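PDB 4ZWN: monoglyceride lipase from Saccharomyces cerevisiae, which hydrolyses monoacylglycerols to free fatty acids and glycerol, preferring monounsaturated substrates, and also takes part in the breakdown of fatty acid ethyl esters. Local coordinates for residues A[23-28]-A[214-219]. The protein carries 2 engineered substitutions. Residues are numbered along the deposited sequence; the frame is centred on the assembly and turned at random.
Sequences APYPYK and KAYRAF
Tyr25 turns the edge of its ring onto a face of Phe219, a T-shaped aromatic pair that joins the N-terminal tail of this alpha/beta-hydrolase to helix 214-222, part of the sequence inserted between strands 165-169 and 264-269, consistent with the cap region of this family. The ring centroids are 5.0 Å apart with the planes at 61°, and Tyr25 CD1 makes the nearest approach, 3.6 Å from Phe219 CZ toward the rim of the ring. Next to this pair, Pro26 lays its pyrrolidine over one face of Tyr216 in a CH-pi contact: CG of Pro26 sits 3.8 Å from the centroid of the Tyr216 ring, 20° off its normal. The same CG also rests against the backbone carbonyl of Ala215, while Pro26 CD packs against Phe219 CB at 3.7 Å. Pro26 thus touches the Tyr216 ring and the base of the Phe219 side chain, three positions apart on the helix. At the start of 23-28, Ala23 CB lies 3.3 Å from Ala218 O. With a valine in place of Phe219, the ring face that receives Tyr25 would be gone, which would probably leave a gap against Tyr25 CD1 and let that ring shift. Further out, Lys75 makes a cation-pi contact with Tyr25, which also touches Phe78 and Arg79 of helix 78-86, and Arg79 reaches Tyr216 as well. Tyr27, whose CG stands anti to its amide nitrogen (chi1 176°), leads away from helix 214-222, and its hydroxyl is hydrogen-bonded to Asp82. The Tyr216 side chain lies about 11 Å from that of His302, probably part of the charge relay. At its far end the Tyr216 ring brings OH to 3.3 Å from CB of Tyr27.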
loop_
_atom_site.group_PDB
_atom_site.type_symbol
_atom_site.label_atom_id
_atom_site.label_comp_id
_atom_site.label_asym_id
_atom_site.label_seq_id
_atom_site.Cartn_x
_atom_site.Cartn_y
_atom_site.Cartn_z
ATOM N N ALA A 23 -15.531 -2.531 18.803
ATOM C CA ALA A 23 -14.438 -1.694 19.283
ATOM C C ALA A 23 -14.266 -0.475 18.383
ATOM O O ALA A 23 -14.313 -0.591 17.157
ATOM C CB ALA A 23 -13.148 -2.493 19.355
ATOM N N PRO A 24 -14.065 0.704 18.990
ATOM C CA PRO A 24 -13.992 1.961 18.238
ATOM C C PRO A 24 -12.652 2.173 17.538
ATOM O O PRO A 24 -11.638 1.616 17.956
ATOM C CB PRO A 24 -14.203 3.017 19.322
ATOM C CG PRO A 24 -13.608 2.400 20.538
ATOM C CD PRO A 24 -13.906 0.921 20.439
ATOM N N TYR A 25 -12.664 2.978 16.481
ATOM C CA TYR A 25 -11.439 3.374 15.798
ATOM C C TYR A 25 -10.609 4.258 16.724
ATOM O O TYR A 25 -11.014 5.373 17.051
ATOM C CB TYR A 25 -11.769 4.102 14.491
ATOM C CG TYR A 25 -10.571 4.434 13.629
ATOM C CD1 TYR A 25 -9.698 3.442 13.200
ATOM C CD2 TYR A 25 -10.326 5.740 13.224
ATOM C CE1 TYR A 25 -8.607 3.745 12.404
ATOM C CE2 TYR A 25 -9.242 6.052 12.429
ATOM C CZ TYR A 25 -8.385 5.054 12.022
ATOM O OH TYR A 25 -7.304 5.367 11.231
ATOM N N PRO A 26 -9.442 3.755 17.156
ATOM C CA PRO A 26 -8.611 4.396 18.182
ATOM C C PRO A 26 -8.137 5.797 17.807
ATOM O O PRO A 26 -7.867 6.603 18.695
ATOM C CB PRO A 26 -7.414 3.444 18.308
ATOM C CG PRO A 26 -7.913 2.137 17.793
ATOM C CD PRO A 26 -8.848 2.495 16.684
ATOM N N TYR A 27 -8.034 6.082 16.515
ATOM C CA TYR A 27 -7.491 7.362 16.077
ATOM C C TYR A 27 -8.584 8.405 15.864
ATOM O O TYR A 27 -9.637 8.119 15.292
ATOM C CB TYR A 27 -6.676 7.188 14.792
ATOM C CG TYR A 27 -6.152 8.491 14.232
ATOM C CD1 TYR A 27 -5.105 9.164 14.846
ATOM C CD2 TYR A 27 -6.706 9.047 13.087
ATOM C CE1 TYR A 27 -4.626 10.357 14.339
ATOM C CE2 TYR A 27 -6.234 10.237 12.572
ATOM C CZ TYR A 27 -5.196 10.889 13.201
ATOM O OH TYR A 27 -4.727 12.075 12.686
ATOM N N LYS A 28 -8.316 9.617 16.339
ATOM C CA LYS A 28 -9.219 10.747 16.163
ATOM C C LYS A 28 -8.761 11.600 14.986
ATOM O O LYS A 28 -7.709 12.233 15.050
ATOM C CB LYS A 28 -9.274 11.596 17.437
ATOM C CG LYS A 28 -9.660 10.838 18.702
ATOM C CD LYS A 28 -11.143 10.507 18.718
ATOM C CE LYS A 28 -11.654 10.315 20.138
ATOM N NZ LYS A 28 -13.130 10.108 20.169
ATOM N N LYS A 214 -2.686 -2.836 21.136
ATOM C CA LYS A 214 -3.887 -3.633 21.366
ATOM C C LYS A 214 -5.155 -2.826 21.124
ATOM O O LYS A 214 -6.230 -3.389 20.928
ATOM C CB LYS A 214 -3.886 -4.196 22.787
ATOM C CG LYS A 214 -2.560 -4.814 23.190
ATOM C CD LYS A 214 -2.709 -5.712 24.404
ATOM C CE LYS A 214 -2.388 -7.156 24.049
ATOM N NZ LYS A 214 -2.624 -8.080 25.193
ATOM N N ALA A 215 -5.024 -1.504 21.138
ATOM C CA ALA A 215 -6.151 -0.630 20.847
ATOM C C ALA A 215 -6.603 -0.812 19.400
ATOM O O ALA A 215 -7.788 -1.007 19.134
ATOM C CB ALA A 215 -5.783 0.820 21.117
ATOM N N TYR A 216 -5.653 -0.754 18.468
ATOM C CA TYR A 216 -5.956 -0.965 17.056
ATOM C C TYR A 216 -6.259 -2.432 16.769
ATOM O O TYR A 216 -6.993 -2.750 15.833
ATOM C CB TYR A 216 -4.803 -0.495 16.171
ATOM C CG TYR A 216 -4.679 1.006 16.054
ATOM C CD1 TYR A 216 -5.474 1.721 15.166
ATOM C CD2 TYR A 216 -3.759 1.706 16.819
ATOM C CE1 TYR A 216 -5.361 3.093 15.054
ATOM C CE2 TYR A 216 -3.639 3.075 16.713
ATOM C CZ TYR A 216 -4.442 3.764 15.830
ATOM O OH TYR A 216 -4.325 5.130 15.724
ATOM N N ARG A 217 -5.678 -3.321 17.567
ATOM C CA ARG A 217 -5.974 -4.745 17.461
ATOM C C ARG A 217 -7.458 -5.011 17.700
ATOM O O ARG A 217 -8.103 -5.729 16.934
ATOM C CB ARG A 217 -5.136 -5.544 18.458
ATOM C CG ARG A 217 -3.971 -6.292 17.847
ATOM C CD ARG A 217 -3.280 -7.151 18.895
ATOM N NE ARG A 217 -1.902 -6.732 19.125
ATOM C CZ ARG A 217 -1.129 -7.210 20.093
ATOM N NH1 ARG A 217 -1.600 -8.123 20.931
ATOM N NH2 ARG A 217 0.116 -6.772 20.225
ATOM N N ALA A 218 -7.989 -4.422 18.769
ATOM C CA ALA A 218 -9.389 -4.607 19.135
ATOM C C ALA A 218 -10.316 -4.072 18.053
ATOM O O ALA A 218 -11.323 -4.698 17.720
ATOM C CB ALA A 218 -9.678 -3.930 20.464
ATOM N N PHE A 219 -9.970 -2.910 17.506
ATOM C CA PHE A 219 -10.741 -2.312 16.424
ATOM C C PHE A 219 -10.765 -3.200 15.184
ATOM O O PHE A 219 -11.824 -3.454 14.612
ATOM C CB PHE A 219 -10.176 -0.938 16.061
ATOM C CG PHE A 219 -10.497 -0.503 14.658
ATOM C CD1 PHE A 219 -11.758 -0.027 14.337
ATOM C CD2 PHE A 219 -9.537 -0.570 13.658
ATOM C CE1 PHE A 219 -12.056 0.373 13.047
ATOM C CE2 PHE A 219 -9.830 -0.172 12.367
ATOM C CZ PHE A 219 -11.090 0.300 12.061
#